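Local coordinates for protein lovastatin nonaketide synthase mokA (Monascus pilosus, PDB 6AD3) that builds the polyketide backbone of monacolin K (lovastatin) from malonyl-CoA in nine iterative steps, the chain described here being its condensation domain, at residues Met104-Ser109 and Ala452-Val457; Ile160-Arg165 and Phe193-Asp198. The protein carries 1 engineered substitution. One frame throughout, in Å; residues are numbered along the deposited sequence.

Overall arrangement
Interactions 1 and 2 lie at the two margins of one five-stranded mixed sheet of the condensation domain, the first joining segments 343 residues apart, the second segments 28 apart. Interaction 1 adds strand 453-460 to strand 100-107, whereas interaction 2 pairs strands 157-161 and 188-195; strand 199-206 lies between them. Their centres are about 12 Å apart. They are linked by a salt bridge from Glu-456 OE1 to Arg-165 NH2 (2.9 Å), by a cation-pi contact of Arg-165 with Phe-105, and by a probable hydrogen bond from Gly-108 N to Asp-198 O (2.8 Å). In condensation domains generally, the strand equivalent to 199-206 leads into the active-site histidine motif.

Interaction 1. Residues Met104-Ser109 and Ala452-Val457; sequences MFMTGS and AKMTEV
Ala-452, just before strand 453-460, touches Met-106 where that strand pairs antiparallel, with a beta bulge, with strand 100-107 of the five-stranded sheet of the condensation domain. The methyl of Ala-452 lies 3.9 Å, CB to CB, from Met-106. Lys-453 and Thr-107 then form a hydrogen-bonded pair, with Lys-453 N reaching Thr-107 O at 2.9 Å and Thr-107 N returning to Lys-453 O. Met-454 faces two methionines. It runs extended beyond CG beside Met-106 and crosses Met-104 at about a right angle, its CB 3.6 Å from Met-104 SD, and Phe-220 of helix 213-227 touches the side chains of all three methionines.

At Thr-455 the register slips by one residue. Its N still donates to Phe-105 O (2.9 Å, 164° at the hydrogen), and its OG1, set between backbone N and carbonyl carbon (chi1 60°), shares a water with Thr-107 OG1, which is also hydrogen-bonded to Glu-199 of strand 199-206; the water is 2.6 Å from Thr-455 OG1. Phe-105 N closes the bulge on Glu-456 O at 2.9 Å, but Glu-456 N is buried without a partner. The Glu-456 side chain extends alongside the Phe-105 ring, carboxylate and ring planes 33° apart, and its OE1 forms a salt bridge with Arg-165, which also makes a cation-pi contact with that ring. Last comes Val-457: the chain of Met-104, bent at both chi2 and chi3, brings its CE methyl 3.7 Å from Val-457 CB.

Interaction 2. Residues Ile160-Arg165 and Phe193-Asp198; sequences IQVADR and FFWGKD
The indole of Trp-195 has the backbone of Asp-164 and Arg-165 laid over one face. Arg-165 N comes within 3.5 Å of Trp-195 NE1, and Arg-165 CA makes a CH-pi contact 4.0 Å from the centroid of the Trp-195 six-membered ring, 25° off its normal. From an oblique direction Val-162 CG2 meets Trp-195 CE3 at 3.7 Å. With CG of Trp-195 between backbone N and carbonyl carbon (chi1 69°), the indole lies across the start of helix 165-176, whose Ala-168 also touches the side chain. The ring of Phe-194 is covered on one face by the Gln-161 aliphatic stem, whose CB sits 4.0 Å from the Phe-194 ring centroid. Phe-193, on the other side of the sheet with Ile-160, takes its neighbours obliquely: Val-162 CG1 is 3.8 Å from Phe-193 CD1, and the Ile-160 side chain runs beside the ring.

The backbones pair in parallel. Phe-194 N donates to Ile-160 O at 2.9 Å, and Phe-194 O receives Val-162 N in a nearly straight bond, also 2.9 Å. Beyond the paired residues, a water takes over, donating to Ala-163 O and accepting from Gly-196 N. Asp-164 then acts as N-cap, its OD1 receiving Gly-167 N. The extended Arg-165 chain carries its guanidinium away from the indole, the two planes 80° apart, to a salt bridge from NE to Glu-169, which, with the Glu-456 bridge of interaction 1, probably limits its rotation.

Strand, capped helix and adjacent parallel strand together make a beta-alpha-beta crossover, with Trp-195 packed against the turn that leads from strand 157-161 into helix 165-176, and Phe-193 and Phe-194 against the strand end before it.

Interaction 1. Residues Met104-Ser109 and Ala452-Val457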
loop_
_atom_site.group_PDB
_atom_site.type_symbol
_atom_site.label_atom_id
_atom_site.label_comp_id
_atom_site.label_asym_id
_atom_site.label_seq_id
_atom_site.Cartn_x
_atom_site.Cartn_y
_atom_site.Cartn_z
ATOM N N MET A 104 -0.095 10.159 -13.044
ATOM C CA MET A 104 1.058 11.004 -13.048
ATOM C C MET A 104 0.905 12.097 -14.109
ATOM O O MET A 104 0.936 11.822 -15.321
ATOM C CB MET A 104 2.322 10.207 -13.292
ATOM C CG MET A 104 3.595 11.050 -13.067
ATOM S SD MET A 104 3.833 11.802 -11.399
ATOM C CE MET A 104 4.386 10.386 -10.448
ATOM N N PHE A 105 0.788 13.321 -13.635
ATOM C CA PHE A 105 0.792 14.504 -14.519
ATOM C C PHE A 105 2.198 14.708 -15.032
ATOM O O PHE A 105 3.158 14.676 -14.253
ATOM C CB PHE A 105 0.337 15.745 -13.753
ATOM C CG PHE A 105 -1.108 15.768 -13.456
ATOM C CD1 PHE A 105 -2.019 16.046 -14.445
ATOM C CD2 PHE A 105 -1.575 15.484 -12.178
ATOM C CE1 PHE A 105 -3.375 16.117 -14.160
ATOM C CE2 PHE A 105 -2.922 15.443 -11.914
ATOM C CZ PHE A 105 -3.822 15.860 -12.873
ATOM N N MET A 106 2.341 14.873 -16.348
ATOM C CA MET A 106 3.635 15.152 -16.939
ATOM C C MET A 106 3.522 16.106 -18.094
ATOM O O MET A 106 2.500 16.146 -18.777
ATOM C CB MET A 106 4.397 13.872 -17.371
ATOM C CG MET A 106 3.624 12.817 -18.144
ATOM S SD MET A 106 4.404 11.159 -18.030
ATOM C CE MET A 106 3.973 10.686 -16.401
ATOM N N THR A 107 4.596 16.846 -18.326
ATOM C CA THR A 107 4.584 17.924 -19.290
ATOM C C THR A 107 5.748 17.739 -20.252
ATOM O O THR A 107 6.878 17.657 -19.824
ATOM C CB THR A 107 4.706 19.313 -18.633
ATOM O OG1 THR A 107 3.623 19.527 -17.720
ATOM C CG2 THR A 107 4.669 20.407 -19.702
ATOM N N GLY A 108 5.460 17.619 -21.539
ATOM C CA GLY A 108 6.503 17.402 -22.500
ATOM C C GLY A 108 6.128 16.384 -23.536
ATOM O O GLY A 108 5.161 15.632 -23.364
ATOM N N SER A 109 6.910 16.331 -24.621
ATOM C CA SER A 109 6.546 15.522 -25.764
ATOM C C SER A 109 6.592 13.996 -25.502
ATOM O O SER A 109 7.627 13.441 -25.131
ATOM C CB SER A 109 7.415 15.882 -26.965
ATOM O OG SER A 109 6.958 15.173 -28.098
ATOM N N ALA A 452 8.782 14.121 -21.488
ATOM C CA ALA A 452 7.836 14.597 -20.517
ATOM C C ALA A 452 8.461 14.501 -19.124
ATOM O O ALA A 452 8.971 13.462 -18.747
ATOM C CB ALA A 452 6.566 13.791 -20.593
ATOM N N LYS A 453 8.260 15.539 -18.328
ATOM C CA LYS A 453 8.689 15.532 -16.947
ATOM C C LYS A 453 7.474 15.487 -16.041
ATOM O O LYS A 453 6.551 16.277 -16.186
ATOM C CB LYS A 453 9.506 16.786 -16.648
ATOM C CG LYS A 453 10.830 16.855 -17.411
ATOM C CD LYS A 453 11.913 17.546 -16.589
ATOM C CE LYS A 453 13.152 16.678 -16.443
ATOM N NZ LYS A 453 14.277 17.201 -17.262
ATOM N N MET A 454 7.551 14.668 -15.010
ATOM C CA MET A 454 6.477 14.574 -14.050
ATOM C C MET A 454 6.406 15.737 -13.140
ATOM O O MET A 454 7.419 16.261 -12.701
ATOM C CB MET A 454 6.608 13.320 -13.205
ATOM C CG MET A 454 7.008 12.159 -13.981
ATOM S SD MET A 454 7.564 10.917 -12.847
ATOM C CE MET A 454 7.373 9.475 -13.874
ATOM N N THR A 455 5.202 16.142 -12.817
ATOM C CA THR A 455 5.023 17.296 -11.966
ATOM C C THR A 455 4.263 16.961 -10.673
ATOM O O THR A 455 4.309 17.708 -9.716
ATOM C CB THR A 455 4.277 18.402 -12.727
ATOM O OG1 THR A 455 3.002 17.911 -13.141
ATOM C CG2 THR A 455 5.070 18.850 -13.961
ATOM N N GLU A 456 3.422 15.931 -10.698
ATOM C CA GLU A 456 2.382 15.767 -9.663
ATOM C C GLU A 456 1.778 14.376 -9.784
ATOM O O GLU A 456 1.548 13.906 -10.897
ATOM C CB GLU A 456 1.274 16.762 -9.852
ATOM C CG GLU A 456 0.275 16.757 -8.735
ATOM C CD GLU A 456 -0.928 17.631 -9.012
ATOM O OE1 GLU A 456 -0.839 18.486 -9.902
ATOM O OE2 GLU A 456 -1.915 17.534 -8.251
ATOM N N VAL A 457 1.556 13.710 -8.652
ATOM C CA VAL A 457 0.864 12.399 -8.670
ATOM C C VAL A 457 -0.494 12.509 -7.966
ATOM O O VAL A 457 -0.681 13.334 -7.059
ATOM C CB VAL A 457 1.718 11.297 -7.998
ATOM C CG1 VAL A 457 1.937 11.625 -6.530
ATOM C CG2 VAL A 457 1.056 9.925 -8.146
HETATM O O HOH W 1 2.603 18.007 -15.752
#

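Interaction 2. Residues Ile160-Arg165 and Phe193-Asp198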
loop_
_atom_site.group_PDB
_atom_site.type_symbol
_atom_site.label_atom_id
_atom_site.label_comp_id
_atom_site.label_asym_id
_atom_site.label_seq_id
_atom_site.Cartn_x
_atom_site.Cartn_y
_atom_site.Cartn_z
ATOM N N ILE A 160 -5.616 8.996 -25.108
ATOM C CA ILE A 160 -6.944 9.645 -25.215
ATOM C C ILE A 160 -6.852 11.168 -25.185
ATOM O O ILE A 160 -6.359 11.756 -24.239
ATOM C CB ILE A 160 -7.905 9.167 -24.104
ATOM C CG1 ILE A 160 -8.135 7.659 -24.199
ATOM C CG2 ILE A 160 -9.252 9.919 -24.168
ATOM C CD1 ILE A 160 -9.024 7.127 -23.089
ATOM N N GLN A 161 -7.281 11.825 -26.270
ATOM C CA GLN A 161 -7.324 13.266 -26.275
ATOM C C GLN A 161 -8.466 13.803 -25.386
ATOM O O GLN A 161 -9.634 13.368 -25.506
ATOM C CB GLN A 161 -7.536 13.781 -27.699
ATOM C CG GLN A 161 -7.226 15.247 -27.821
ATOM C CD GLN A 161 -7.511 15.769 -29.215
ATOM O OE1 GLN A 161 -7.478 15.022 -30.188
ATOM N NE2 GLN A 161 -7.758 17.042 -29.315
ATOM N N VAL A 162 -8.140 14.731 -24.517
ATOM C CA VAL A 162 -9.165 15.433 -23.730
ATOM C C VAL A 162 -9.060 16.935 -23.981
ATOM O O VAL A 162 -8.087 17.419 -24.538
ATOM C CB VAL A 162 -9.072 15.114 -22.219
ATOM C CG1 VAL A 162 -9.348 13.650 -21.999
ATOM C CG2 VAL A 162 -7.707 15.500 -21.665
ATOM N N ALA A 163 -10.044 17.663 -23.501
ATOM C CA ALA A 163 -10.170 19.073 -23.808
ATOM C C ALA A 163 -9.138 19.880 -23.041
ATOM O O ALA A 163 -8.627 20.880 -23.551
ATOM C CB ALA A 163 -11.575 19.550 -23.480
ATOM N N ASP A 164 -8.791 19.420 -21.835
ATOM C CA ASP A 164 -8.067 20.227 -20.875
ATOM C C ASP A 164 -7.827 19.394 -19.629
ATOM O O ASP A 164 -8.268 18.247 -19.550
ATOM C CB ASP A 164 -8.845 21.521 -20.487
ATOM C CG ASP A 164 -10.264 21.248 -19.985
ATOM O OD1 ASP A 164 -10.616 20.106 -19.581
ATOM O OD2 ASP A 164 -11.066 22.190 -20.018
ATOM N N ARG A 165 -7.155 19.969 -18.655
ATOM C CA ARG A 165 -6.839 19.200 -17.451
ATOM C C ARG A 165 -8.099 18.641 -16.786
ATOM O O ARG A 165 -8.073 17.531 -16.246
ATOM C CB ARG A 165 -6.059 20.033 -16.461
ATOM C CG ARG A 165 -5.816 19.319 -15.143
ATOM C CD ARG A 165 -4.598 19.840 -14.427
ATOM N NE ARG A 165 -4.565 19.393 -13.027
ATOM C CZ ARG A 165 -3.453 19.217 -12.341
ATOM N NH1 ARG A 165 -2.291 19.374 -12.937
ATOM N NH2 ARG A 165 -3.504 18.883 -11.074
ATOM N N PHE A 193 -3.860 10.300 -20.975
ATOM C CA PHE A 193 -4.792 11.426 -21.304
ATOM C C PHE A 193 -3.948 12.623 -21.715
ATOM O O PHE A 193 -3.016 12.998 -21.015
ATOM C CB PHE A 193 -5.643 11.838 -20.093
ATOM C CG PHE A 193 -6.622 10.806 -19.640
ATOM C CD1 PHE A 193 -7.785 10.574 -20.340
ATOM C CD2 PHE A 193 -6.414 10.121 -18.442
ATOM C CE1 PHE A 193 -8.733 9.665 -19.882
ATOM C CE2 PHE A 193 -7.327 9.193 -17.987
ATOM C CZ PHE A 193 -8.489 8.959 -18.674
ATOM N N PHE A 194 -4.266 13.280 -22.855
ATOM C CA PHE A 194 -3.384 14.332 -23.345
ATOM C C PHE A 194 -4.184 15.518 -23.868
ATOM O O PHE A 194 -5.310 15.356 -24.314
ATOM C CB PHE A 194 -2.433 13.795 -24.422
ATOM C CG PHE A 194 -3.086 13.487 -25.749
ATOM C CD1 PHE A 194 -3.706 12.273 -25.968
ATOM C CD2 PHE A 194 -3.099 14.436 -26.768
ATOM C CE1 PHE A 194 -4.133 11.914 -27.211
ATOM C CE2 PHE A 194 -3.565 14.089 -28.023
ATOM C CZ PHE A 194 -4.127 12.843 -28.232
ATOM N N TRP A 195 -3.624 16.703 -23.673
ATOM C CA TRP A 195 -4.295 17.967 -24.038
ATOM C C TRP A 195 -3.264 19.049 -24.193
ATOM O O TRP A 195 -2.103 18.879 -23.815
ATOM C CB TRP A 195 -5.300 18.364 -22.980
ATOM C CG TRP A 195 -4.682 18.778 -21.679
ATOM C CD1 TRP A 195 -4.423 20.057 -21.257
ATOM C CD2 TRP A 195 -4.384 17.923 -20.563
ATOM N NE1 TRP A 195 -3.912 20.039 -19.983
ATOM C CE2 TRP A 195 -3.823 18.739 -19.557
ATOM C CE3 TRP A 195 -4.369 16.534 -20.385
ATOM C CZ2 TRP A 195 -3.352 18.218 -18.337
ATOM C CZ3 TRP A 195 -3.865 16.019 -19.204
ATOM C CH2 TRP A 195 -3.401 16.867 -18.174
ATOM N N GLY A 196 -3.711 20.215 -24.664
ATOM C CA GLY A 196 -2.875 21.405 -24.651
ATOM C C GLY A 196 -1.579 21.229 -25.406
ATOM O O GLY A 196 -1.530 20.529 -26.422
ATOM N N LYS A 197 -0.558 21.927 -24.949
ATOM C CA LYS A 197 0.767 21.809 -25.483
ATOM C C LYS A 197 1.561 20.761 -24.705
ATOM O O LYS A 197 2.117 21.046 -23.643
ATOM C CB LYS A 197 1.482 23.142 -25.409
ATOM C CG LYS A 197 2.759 23.182 -26.208
ATOM C CD LYS A 197 3.281 24.616 -26.289
ATOM C CE LYS A 197 4.511 24.817 -25.418
ATOM N NZ LYS A 197 5.732 24.336 -26.124
ATOM N N ASP A 198 1.515 19.537 -25.218
ATOM C CA ASP A 198 2.257 18.403 -24.635
ATOM C C ASP A 198 1.967 18.276 -23.143
ATOM O O ASP A 198 2.832 17.875 -22.392
ATOM C CB ASP A 198 3.773 18.532 -24.859
ATOM C CG ASP A 198 4.157 18.477 -26.325
ATOM O OD1 ASP A 198 3.669 17.615 -27.073
ATOM O OD2 ASP A 198 4.917 19.333 -26.732
HETATM O O HOH W 2 -6.328 21.458 -24.706
#